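Local coordinates for protein probable manganase-dependent inorganic pyrophosphatase (Clostridium perfringens, PDB 3L2B) that probably hydrolyses inorganic pyrophosphate and binds, through the CBS domains of its regulatory region, the inhibitor AMP and the activator diadenosine tetraphosphate, at residues S25-M28 and A29-M33; G52-S55 and T56-T60; S178-I181 and V182-L185. All blocks are in the same frame, centred on the assembly; numbering follows the deposited sequence.

Contact 1 (S25-M28 and A29-M33); sequences SLKM and AWNIM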
ATOM      1  N   SER A  25      14.339   3.910   1.702  1.00 42.75           N
ATOM      2  CA  SER A  25      13.100   3.298   1.128  1.00 42.66           C
ATOM      3  C   SER A  25      11.915   3.388   2.078  1.00 42.60           C
ATOM      4  O   SER A  25      12.086   3.418   3.299  1.00 43.21           O
ATOM      5  CB  SER A  25      13.301   1.821   0.813  1.00 42.25           C
ATOM      6  OG  SER A  25      13.399   1.101   2.016  1.00 41.29           O
ATOM      7  N   LEU A  26      10.720   3.369   1.506  1.00 42.92           N
ATOM      8  CA  LEU A  26       9.468   3.321   2.308  1.00 43.40           C
ATOM      9  C   LEU A  26       9.434   2.141   3.238  1.00 44.53           C
ATOM     10  O   LEU A  26       8.919   2.225   4.359  1.00 45.25           O
ATOM     11  CB  LEU A  26       8.247   3.245   1.430  1.00 42.86           C
ATOM     12  CG  LEU A  26       7.957   4.478   0.596  1.00 43.27           C
ATOM     13  CD1 LEU A  26       6.578   4.317  -0.105  1.00 41.02           C
ATOM     14  CD2 LEU A  26       8.033   5.736   1.430  1.00 42.14           C
ATOM     15  N   LYS A  27      10.012   1.043   2.776  1.00 45.37           N
ATOM     16  CA  LYS A  27      10.056  -0.178   3.580  1.00 47.44           C
ATOM     17  C   LYS A  27      10.865   0.038   4.858  1.00 48.14           C
ATOM     18  O   LYS A  27      10.450  -0.337   5.960  1.00 48.47           O
ATOM     19  CB  LYS A  27      10.714  -1.307   2.794  1.00 47.98           C
ATOM     20  CG  LYS A  27      10.571  -2.675   3.443  1.00 51.66           C
ATOM     21  CD  LYS A  27      11.859  -3.483   3.318  1.00 55.66           C
ATOM     22  CE  LYS A  27      11.657  -4.947   3.710  1.00 59.26           C
ATOM     23  NZ  LYS A  27      12.961  -5.691   3.845  1.00 62.91           N
ATOM     24  N   MET A  28      12.069   0.566   4.669  1.00 48.13           N
ATOM     25  CA  MET A  28      12.995   0.824   5.788  1.00 48.80           C
ATOM     26  C   MET A  28      12.447   1.880   6.700  1.00 47.39           C
ATOM     27  O   MET A  28      12.666   1.838   7.899  1.00 46.85           O
ATOM     28  CB  MET A  28      14.380   1.282   5.295  1.00 50.16           C
ATOM     29  CG  MET A  28      15.272   0.170   4.700  1.00 53.84           C
ATOM     30  SD  MET A  28      16.957   0.759   4.242  1.00 62.32           S
ATOM     31  CE  MET A  28      16.675   1.651   2.684  1.00 52.08           C
ATOM     32  N   ALA A  29      11.752   2.851   6.115  1.00 46.10           N
ATOM     33  CA  ALA A  29      11.218   3.963   6.886  1.00 45.67           C
ATOM     34  C   ALA A  29      10.177   3.386   7.841  1.00 46.37           C
ATOM     35  O   ALA A  29      10.185   3.659   9.042  1.00 46.53           O
ATOM     36  CB  ALA A  29      10.607   5.061   5.972  1.00 44.55           C
ATOM     37  N   TRP A  30       9.323   2.532   7.300  1.00 46.49           N
ATOM     38  CA  TRP A  30       8.207   1.989   8.068  1.00 47.63           C
ATOM     39  C   TRP A  30       8.659   1.062   9.181  1.00 49.70           C
ATOM     40  O   TRP A  30       8.086   1.074  10.271  1.00 49.49           O
ATOM     41  CB  TRP A  30       7.189   1.299   7.145  1.00 47.76           C
ATOM     42  CG  TRP A  30       6.227   0.438   7.862  1.00 47.40           C
ATOM     43  CD1 TRP A  30       6.233  -0.907   7.892  1.00 47.24           C
ATOM     44  CD2 TRP A  30       5.125   0.860   8.676  1.00 45.21           C
ATOM     45  NE1 TRP A  30       5.202  -1.365   8.657  1.00 48.79           N
ATOM     46  CE2 TRP A  30       4.497  -0.303   9.149  1.00 47.38           C
ATOM     47  CE3 TRP A  30       4.600   2.104   9.032  1.00 45.64           C
ATOM     48  CZ2 TRP A  30       3.353  -0.274   9.963  1.00 48.43           C
ATOM     49  CZ3 TRP A  30       3.474   2.142   9.848  1.00 46.73           C
ATOM     50  CH2 TRP A  30       2.866   0.955  10.308  1.00 48.35           C
ATOM     51  N   ASN A  31       9.714   0.294   8.926  1.00 51.57           N
ATOM     52  CA  ASN A  31      10.293  -0.573   9.973  1.00 54.25           C
ATOM     53  C   ASN A  31      10.831   0.239  11.154  1.00 55.76           C
ATOM     54  O   ASN A  31      10.671  -0.131  12.322  1.00 56.65           O
ATOM     55  CB  ASN A  31      11.407  -1.453   9.423  1.00 54.98           C
ATOM     56  CG  ASN A  31      10.890  -2.535   8.503  1.00 56.61           C
ATOM     57  OD1 ASN A  31       9.693  -2.825   8.476  1.00 59.34           O
ATOM     58  ND2 ASN A  31      11.784  -3.122   7.717  1.00 59.66           N
ATOM     59  N   ILE A  32      11.456   1.362  10.828  1.00 56.08           N
ATOM     60  CA  ILE A  32      11.950   2.291  11.850  1.00 57.45           C
ATOM     61  C   ILE A  32      10.768   2.912  12.595  1.00 57.79           C
ATOM     62  O   ILE A  32      10.745   2.918  13.809  1.00 59.32           O
ATOM     63  CB  ILE A  32      12.902   3.378  11.244  1.00 56.84           C
ATOM     64  CG1 ILE A  32      14.227   2.712  10.833  1.00 57.32           C
ATOM     65  CG2 ILE A  32      13.159   4.497  12.251  1.00 56.83           C
ATOM     66  CD1 ILE A  32      15.095   3.532   9.882  1.00 56.46           C
ATOM     67  N   MET A  33       9.778   3.398  11.853  1.00 57.66           N
ATOM     68  CA  MET A  33       8.588   4.034  12.444  1.00 58.01           C
ATOM     69  C   MET A  33       7.829   3.115  13.368  1.00 60.46           C
ATOM     70  O   MET A  33       7.396   3.530  14.450  1.00 60.52           O
ATOM     71  CB  MET A  33       7.601   4.500  11.383  1.00 56.86           C
ATOM     72  CG  MET A  33       8.003   5.764  10.703  1.00 55.06           C
ATOM     73  SD  MET A  33       6.954   6.189   9.311  1.00 54.76           S
ATOM     74  CE  MET A  33       5.295   6.191  10.031  1.00 55.16           C
TER
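Met-28 and Ala-29 sit side by side in the opening turns of helix 26-35, and with Lys-27 they show how a helix start is built. The N-H of Ala-29 closes the first helical ring on the carbonyl of Ser-25, with N and O 2.9 Å apart. Its methyl lies close by, CB resting 3.5 Å from that same Ser-25 O and also alongside the carbonyl oxygen of Leu-26. The same methyl packs against Leu-54 of strand 50-55.

Met-28 is held by the cap. Its N-H points almost straight at Ser-25 OG, the N to OG distance being 3.0 Å and the N-H...O angle 165°. With CG beside the backbone N (chi1 -75°) and a bend at the sulfur, the chain turns back toward the start of the helix and sets its CE 3.4 Å from Ser-25 OG, a methyl laid next to the capping hydroxyl. One turn on, Met-28 O accepts from Ile-32 N, while Ile-32 CG1 leans against the same oxygen at 3.4 Å.

Lys-27 takes part mainly through its carbonyl, which accepts from Asn-31 N. The Asn-31 amide folds back over this oxygen, its CG 3.4 Å from Lys-27 O, because CG is anti to the carbonyl carbon of Asn-31 (chi1 -70°). The lysine chain runs outward past Asn-31 to a long, weak ion pair with Asp-84, and Trp-30 reaches Met-64 of the second subunit.

A serine N-cap followed by successive i to i+4 bonds is the classic opening of an alpha-helix, here the one that precedes the two-stranded hairpin of a CBS domain.

Contact 2 (G52-S55 and T56-T60); sequences GMLS and TSNIT. With B4P (bis(adenosine)-5'-tetraphosphate), chain C.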
ATOM      1  N   GLY A  52      11.615  17.414   4.921  1.00 46.56           N
ATOM      2  CA  GLY A  52      10.185  17.098   5.029  1.00 46.12           C
ATOM      3  C   GLY A  52       9.841  16.123   6.144  1.00 45.59           C
ATOM      4  O   GLY A  52      10.607  15.919   7.098  1.00 45.56           O
ATOM      5  N   MET A  53       8.676  15.508   5.992  1.00 45.13           N
ATOM      6  CA  MET A  53       8.134  14.582   6.986  1.00 45.08           C
ATOM      7  C   MET A  53       7.348  13.414   6.356  1.00 43.34           C
ATOM      8  O   MET A  53       6.593  13.591   5.396  1.00 42.22           O
ATOM      9  CB  MET A  53       7.234  15.338   7.956  1.00 46.24           C
ATOM     10  CG  MET A  53       6.674  14.468   9.071  1.00 51.89           C
ATOM     11  SD  MET A  53       5.210  15.227   9.842  1.00 63.07           S
ATOM     12  CE  MET A  53       5.899  15.829  11.394  1.00 60.27           C
ATOM     13  N   LEU A  54       7.586  12.235   6.918  1.00 41.75           N
ATOM     14  CA  LEU A  54       6.921  11.012   6.525  1.00 41.56           C
ATOM     15  C   LEU A  54       5.852  10.577   7.553  1.00 41.10           C
ATOM     16  O   LEU A  54       6.116  10.452   8.732  1.00 39.22           O
ATOM     17  CB  LEU A  54       7.933   9.880   6.363  1.00 41.08           C
ATOM     18  CG  LEU A  54       7.301   8.696   5.610  1.00 40.84           C
ATOM     19  CD1 LEU A  54       7.062   9.065   4.148  1.00 34.51           C
ATOM     20  CD2 LEU A  54       8.124   7.407   5.768  1.00 40.19           C
ATOM     21  N   SER A  55       4.646  10.357   7.076  1.00 40.96           N
ATOM     22  CA  SER A  55       3.603   9.737   7.920  1.00 41.58           C
ATOM     23  C   SER A  55       2.958   8.566   7.206  1.00 41.31           C
ATOM     24  O   SER A  55       3.161   8.352   5.997  1.00 41.10           O
ATOM     25  CB  SER A  55       2.504  10.728   8.177  1.00 41.73           C
ATOM     26  OG  SER A  55       1.674  10.737   7.029  1.00 43.63           O
ATOM     27  N   THR A  56       2.092   7.860   7.919  1.00 41.60           N
ATOM     28  CA  THR A  56       1.322   6.789   7.265  1.00 41.45           C
ATOM     29  C   THR A  56       0.272   7.336   6.297  1.00 41.17           C
ATOM     30  O   THR A  56      -0.181   6.601   5.454  1.00 41.72           O
ATOM     31  CB  THR A  56       0.658   5.816   8.239  1.00 42.82           C
ATOM     32  OG1 THR A  56      -0.345   6.499   8.984  1.00 43.17           O
ATOM     33  CG2 THR A  56       1.697   5.194   9.182  1.00 43.60           C
ATOM     34  N   SER A  57      -0.072   8.618   6.397  1.00 40.70           N
ATOM     35  CA  SER A  57      -0.934   9.268   5.404  1.00 41.40           C
ATOM     36  C   SER A  57      -0.264   9.416   4.033  1.00 40.64           C
ATOM     37  O   SER A  57      -0.886   9.178   3.001  1.00 41.47           O
ATOM     38  CB  SER A  57      -1.398  10.628   5.899  1.00 42.36           C
ATOM     39  OG  SER A  57      -0.366  11.600   5.840  1.00 44.53           O
ATOM     40  N   ASN A  58       1.020   9.778   4.020  1.00 39.56           N
ATOM     41  CA  ASN A  58       1.822   9.810   2.764  1.00 38.55           C
ATOM     42  C   ASN A  58       1.957   8.419   2.149  1.00 37.56           C
ATOM     43  O   ASN A  58       1.878   8.211   0.941  1.00 36.78           O
ATOM     44  CB  ASN A  58       3.296  10.251   3.022  1.00 37.85           C
ATOM     45  CG  ASN A  58       3.433  11.586   3.702  1.00 39.34           C
ATOM     46  OD1 ASN A  58       4.211  11.694   4.648  1.00 43.44           O
ATOM     47  ND2 ASN A  58       2.692  12.595   3.262  1.00 39.44           N
ATOM     48  N   ILE A  59       2.300   7.482   3.011  1.00 37.87           N
ATOM     49  CA  ILE A  59       2.587   6.114   2.593  1.00 38.56           C
ATOM     50  C   ILE A  59       1.307   5.515   2.005  1.00 39.85           C
ATOM     51  O   ILE A  59       1.324   4.943   0.910  1.00 40.16           O
ATOM     52  CB  ILE A  59       3.034   5.202   3.764  1.00 39.59           C
ATOM     53  CG1 ILE A  59       4.373   5.692   4.386  1.00 41.26           C
ATOM     54  CG2 ILE A  59       3.182   3.739   3.282  1.00 38.23           C
ATOM     55  CD1 ILE A  59       4.932   4.798   5.495  1.00 41.05           C
ATOM     56  N   THR A  60       0.193   5.689   2.717  1.00 39.62           N
ATOM     57  CA  THR A  60      -1.072   5.129   2.235  1.00 40.81           C
ATOM     58  C   THR A  60      -1.456   5.735   0.884  1.00 41.28           C
ATOM     59  O   THR A  60      -1.830   5.020  -0.044  1.00 40.40           O
ATOM     60  CB  THR A  60      -2.208   5.312   3.219  1.00 41.66           C
ATOM     61  OG1 THR A  60      -1.926   4.581   4.413  1.00 41.97           O
ATOM     62  CG2 THR A  60      -3.524   4.829   2.634  1.00 41.56           C
TER
HETATM   63  PA  B4P C   1      -2.098  14.629  12.399  1.00 52.58           P
HETATM   64  O1A B4P C   1      -3.313  15.448  12.371  1.00 56.52           O
HETATM   65  O2A B4P C   1      -0.928  15.214  13.309  1.00 59.37           O
HETATM   66  O3A B4P C   1      -2.582  13.169  12.778  1.00 53.06           O
HETATM   67  PB  B4P C   1      -1.736  11.956  13.380  1.00 52.62           P
HETATM   68  O1B B4P C   1      -1.359  12.216  14.779  1.00 55.51           O
HETATM   69  O2B B4P C   1      -0.514  11.598  12.425  1.00 55.97           O
HETATM   70  O3B B4P C   1      -2.853  10.812  13.261  1.00 54.03           O
HETATM   71  PG  B4P C   1      -3.921  10.525  14.422  1.00 56.15           P
HETATM   72  O1G B4P C   1      -4.424  11.824  14.924  1.00 57.40           O
HETATM   73  O2G B4P C   1      -5.034   9.488  13.973  1.00 55.77           O
HETATM   74  O3G B4P C   1      -3.069   9.739  15.525  1.00 58.28           O
HETATM   75  PD  B4P C   1      -3.814   9.099  16.802  1.00 56.92           P
HETATM   76  O1D B4P C   1      -2.887   9.043  17.943  1.00 54.44           O
HETATM   77  O2D B4P C   1      -5.176   9.896  17.110  1.00 56.97           O
HETATM   78  O5E B4P C   1      -1.528  14.590  10.912  1.00 53.12           O
HETATM   79  C5E B4P C   1      -2.210  13.835   9.908  1.00 51.19           C
HETATM   80  C4E B4P C   1      -1.300  13.788   8.686  1.00 49.11           C
HETATM   81  O4E B4P C   1      -0.906  15.109   8.336  1.00 49.03           O
HETATM   82  C3E B4P C   1      -0.015  13.053   8.993  1.00 48.41           C
HETATM   83  O3E B4P C   1      -0.112  11.735   8.523  1.00 43.33           O
HETATM   84  C2E B4P C   1       1.076  13.832   8.306  1.00 49.70           C
HETATM   85  O2E B4P C   1       1.294  13.331   7.001  1.00 50.57           O
HETATM   86  C1E B4P C   1       0.535  15.233   8.189  1.00 50.03           C
HETATM   87  N9A B4P C   1       1.223  16.060   9.215  1.00 48.22           N
HETATM   88  C8A B4P C   1       1.412  15.729  10.518  1.00 48.60           C
HETATM   89  N7A B4P C   1       2.104  16.703  11.179  1.00 48.47           N
HETATM   90  C5A B4P C   1       2.364  17.680  10.301  1.00 48.14           C
HETATM   91  C6A B4P C   1       3.047  18.974  10.329  1.00 49.87           C
HETATM   92  N6A B4P C   1       3.588  19.447  11.455  1.00 50.40           N
HETATM   93  N1A B4P C   1       3.127  19.687   9.183  1.00 54.24           N
HETATM   94  C2A B4P C   1       2.577  19.235   8.042  1.00 51.64           C
HETATM   95  N3A B4P C   1       1.951  18.060   7.948  1.00 51.24           N
HETATM   96  C4A B4P C   1       1.805  17.241   9.008  1.00 49.57           C
HETATM   97  O5F B4P C   1      -4.135   7.642  16.259  1.00 57.01           O
HETATM   98  C5F B4P C   1      -3.063   6.811  15.848  1.00 55.75           C
HETATM   99  C4F B4P C   1      -3.646   5.513  15.355  1.00 50.65           C
HETATM  100  O4F B4P C   1      -4.258   4.830  16.455  1.00 50.59           O
HETATM  101  C3F B4P C   1      -4.709   5.763  14.310  1.00 51.10           C
HETATM  102  O3F B4P C   1      -4.178   5.574  12.995  1.00 51.56           O
HETATM  103  C2F B4P C   1      -5.779   4.732  14.632  1.00 49.63           C
HETATM  104  O2F B4P C   1      -5.475   3.586  13.864  1.00 48.76           O
HETATM  105  C1F B4P C   1      -5.601   4.453  16.125  1.00 49.74           C
HETATM  106  N9B B4P C   1      -6.639   5.223  16.841  1.00 49.41           N
HETATM  107  C8B B4P C   1      -7.048   6.482  16.590  1.00 49.32           C
HETATM  108  N7B B4P C   1      -8.054   6.830  17.428  1.00 49.03           N
HETATM  109  C5B B4P C   1      -8.311   5.791  18.227  1.00 50.11           C
HETATM  110  C6B B4P C   1      -9.253   5.497  19.323  1.00 49.87           C
HETATM  111  N6B B4P C   1     -10.139   6.420  19.744  1.00 49.87           N
HETATM  112  N1B B4P C   1      -9.195   4.284  19.887  1.00 51.41           N
HETATM  113  C2B B4P C   1      -8.319   3.353  19.487  1.00 53.18           C
HETATM  114  N3B B4P C   1      -7.445   3.543  18.488  1.00 52.25           N
HETATM  115  C4B B4P C   1      -7.390   4.728  17.829  1.00 51.57           C
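One serine hydroxyl, Ser-55 OG, gathers an unusually dense set of neighbours: Ser-57 OG donates to it over just 2.5 Å, Asn-58 N donates over 3.2 Å, Ser-57 N adds a weak third bond, and ribose hydroxyls of the bound diadenosine tetraphosphate crowd up to it as well. The torsion that places OG between its own backbone N and carbonyl carbon (chi1 80°) brings it over the amides at the start of helix 56-64. Ser-57 adopts a similar setting, which swings its hydroxyl back to the same spot and leaves Ser-57 OG 2.7 Å from the ligand's O2E.

Asn-58 returns the favour to Ser-55. Its OD1 accepts from Ser-55 N at 2.8 Å, the donor tilted 33° from the plane of the side-chain carbonyl, while ND2 is taken by Thr-192. The reciprocal pair, Ser-55 OG with Asn-58 N and Asn-58 OD1 with Ser-55 N, is a capping box, and it fixes the corner at which the second hairpin strand of the CBS domain passes without a linker into its closing helix. The axes of the two short segments run at 74° to each other, 5.5 Å apart at their closest.

On the side turned from the nucleotide, Leu-54 CD2 meets Ile-59 CD1 at 4.1 Å, the two side chains crossing at about a right angle, and Leu-54 CD1 brushes Asn-58 OD1. Ile-59 also lays CG1 against the carbonyl oxygen of Ser-55, the acceptor for its own N-H. Two residues before the cap, Met-53 sends SD to within 3.7 Å of adenine N7A. Thr-56 hydrogen-bonds through its hydroxyl to the Thr-56 hydroxyl of the second subunit; Ser-55 and Ser-57 of that subunit hydrogen-bond the ligand.

Contact 3 (S178-I181 and V182-L185); sequences SRLI and VQSL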
ATOM      1  N   SER A 178       5.399  -7.551  -7.597  1.00 38.55           N
ATOM      2  CA  SER A 178       4.596  -6.433  -8.102  1.00 39.19           C
ATOM      3  C   SER A 178       4.036  -5.639  -6.935  1.00 40.55           C
ATOM      4  O   SER A 178       4.016  -4.421  -6.951  1.00 41.31           O
ATOM      5  CB  SER A 178       3.480  -6.909  -9.008  1.00 39.07           C
ATOM      6  OG  SER A 178       3.999  -7.569 -10.157  1.00 38.19           O
ATOM      7  N   ARG A 179       3.636  -6.366  -5.918  1.00 41.73           N
ATOM      8  CA  ARG A 179       2.966  -5.807  -4.750  1.00 43.65           C
ATOM      9  C   ARG A 179       3.963  -5.103  -3.848  1.00 42.93           C
ATOM     10  O   ARG A 179       3.644  -4.105  -3.198  1.00 43.12           O
ATOM     11  CB  ARG A 179       2.213  -6.952  -4.017  1.00 45.81           C
ATOM     12  CG  ARG A 179       1.478  -6.607  -2.777  1.00 49.57           C
ATOM     13  CD  ARG A 179       0.824  -7.860  -2.165  1.00 55.07           C
ATOM     14  NE  ARG A 179       1.760  -8.864  -1.619  1.00 58.77           N
ATOM     15  CZ  ARG A 179       2.543  -8.688  -0.544  1.00 61.10           C
ATOM     16  NH1 ARG A 179       2.560  -7.539   0.111  1.00 62.41           N
ATOM     17  NH2 ARG A 179       3.339  -9.668  -0.129  1.00 63.04           N
ATOM     18  N   LEU A 180       5.196  -5.593  -3.872  1.00 42.76           N
ATOM     19  CA  LEU A 180       6.254  -5.090  -2.988  1.00 42.60           C
ATOM     20  C   LEU A 180       7.082  -3.951  -3.549  1.00 41.62           C
ATOM     21  O   LEU A 180       7.661  -3.172  -2.804  1.00 40.72           O
ATOM     22  CB  LEU A 180       7.250  -6.200  -2.670  1.00 43.41           C
ATOM     23  CG  LEU A 180       6.824  -7.337  -1.765  1.00 45.24           C
ATOM     24  CD1 LEU A 180       7.870  -8.483  -1.862  1.00 47.07           C
ATOM     25  CD2 LEU A 180       6.680  -6.843  -0.313  1.00 45.97           C
ATOM     26  N   ILE A 181       7.173  -3.878  -4.868  1.00 41.42           N
ATOM     27  CA  ILE A 181       8.164  -3.020  -5.489  1.00 41.59           C
ATOM     28  C   ILE A 181       7.942  -1.532  -5.177  1.00 41.97           C
ATOM     29  O   ILE A 181       8.932  -0.755  -5.125  1.00 41.05           O
ATOM     30  CB  ILE A 181       8.273  -3.254  -7.012  1.00 41.90           C
ATOM     31  CG1 ILE A 181       9.630  -2.743  -7.493  1.00 41.99           C
ATOM     32  CG2 ILE A 181       7.092  -2.593  -7.706  1.00 42.70           C
ATOM     33  CD1 ILE A 181       9.902  -2.933  -8.970  1.00 42.19           C
ATOM     34  N   VAL A 182       6.696  -1.119  -4.900  1.00 41.70           N
ATOM     35  CA  VAL A 182       6.447   0.317  -4.584  1.00 42.07           C
ATOM     36  C   VAL A 182       6.974   0.715  -3.193  1.00 41.70           C
ATOM     37  O   VAL A 182       7.153   1.900  -2.895  1.00 41.36           O
ATOM     38  CB  VAL A 182       5.003   0.740  -4.702  1.00 42.72           C
ATOM     39  CG1 VAL A 182       4.541   0.496  -6.156  1.00 46.59           C
ATOM     40  CG2 VAL A 182       4.105  -0.010  -3.680  1.00 44.45           C
ATOM     41  N   GLN A 183       7.288  -0.287  -2.392  1.00 40.73           N
ATOM     42  CA  GLN A 183       7.836  -0.058  -1.068  1.00 40.87           C
ATOM     43  C   GLN A 183       9.314   0.344  -1.153  1.00 40.77           C
ATOM     44  O   GLN A 183       9.956   0.636  -0.170  1.00 40.83           O
ATOM     45  CB  GLN A 183       7.697  -1.325  -0.220  1.00 42.10           C
ATOM     46  CG  GLN A 183       6.234  -1.841  -0.140  1.00 42.53           C
ATOM     47  CD  GLN A 183       6.097  -2.956   0.862  1.00 45.62           C
ATOM     48  OE1 GLN A 183       7.035  -3.240   1.593  1.00 47.93           O
ATOM     49  NE2 GLN A 183       4.931  -3.605   0.896  1.00 45.90           N
ATOM     50  N   SER A 184       9.840   0.353  -2.356  1.00 40.59           N
ATOM     51  CA  SER A 184      11.233   0.643  -2.558  1.00 41.10           C
ATOM     52  C   SER A 184      11.425   2.138  -2.809  1.00 40.58           C
ATOM     53  O   SER A 184      12.547   2.634  -2.767  1.00 40.55           O
ATOM     54  CB  SER A 184      11.768  -0.202  -3.730  1.00 41.21           C
ATOM     55  OG  SER A 184      11.326   0.374  -4.910  1.00 44.33           O
ATOM     56  N   LEU A 185      10.318   2.855  -3.025  1.00 39.84           N
ATOM     57  CA  LEU A 185      10.351   4.307  -3.257  1.00 39.74           C
ATOM     58  C   LEU A 185      11.109   5.087  -2.164  1.00 40.26           C
ATOM     59  O   LEU A 185      10.914   4.854  -0.965  1.00 40.11           O
ATOM     60  CB  LEU A 185       8.938   4.903  -3.343  1.00 39.66           C
ATOM     61  CG  LEU A 185       8.069   4.474  -4.529  1.00 40.44           C
ATOM     62  CD1 LEU A 185       6.665   5.085  -4.452  1.00 42.19           C
ATOM     63  CD2 LEU A 185       8.720   4.842  -5.797  1.00 41.87           C
TER
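Ser-184 grips the carbonyl of Ile-181 twice, and hydrogen bonding of this i to i+3 kind dominates where helix 174-180 tightens into a 3-10 turn. The hydroxyl does the straighter work: Ser-184 OG lies 2.7 Å from Ile-181 O and meets it almost end-on, with a C=O...OG angle of 167°. A chi1 of 77° tucks this OG back over the backbone, toward the preceding turn. Ser-184 N, 3.1 Å from Ile-181 O, comes instead from well above the carbonyl plane. One residue earlier, Gln-183 N donates to Leu-180 O over 2.9 Å, likewise from above the plane.

Van der Waals contact is lighter. Leu-180 CD2 approaches the terminal amide of Gln-183, 3.9 Å from NE2, while the CB and CG of that glutamine lie close to Leu-180 O. The apolar pair is Ile-181 CG2 with Val-182 CG1, at 4.3 Å, and Ile-181 continues onto Leu-72.

A cation-pi contact comes from across the dimer, where Arg-179 meets Trp-67 of the second subunit.

Chemically, the buried Ile-181 carbonyl is satisfied within the turn itself, by an amide and a hydroxyl from one residue, consistent with a tight 3-10 turn that supplies its own donors before the chain leaves through Leu-185 in an extended conformation.

Overall arrangement
Contact 1 is the middle member of the set. Toward the nucleotide it packs on contact 2, with centres 11 Å apart and Ala-29 CB 3.4 Å from Leu-54 CD2; the Trp-30 side chain is about 9 Å from the ligand that contact 2 touches directly. Toward the DRTGG domain, backbone groups at the start of its helix meet contact 3: Leu-26 N lies 2.9 Å from Leu-185 O and Lys-27 N 3.0 Å from Gln-183 O, both probable hydrogen bonds. Contacts 2 and 3 do not touch, their nearest atoms being about 7 Å apart. Helix 26-35 thus lies between the strand that carries pocket residues and the turn after helix 174-180, and all three contacts meet the second subunit.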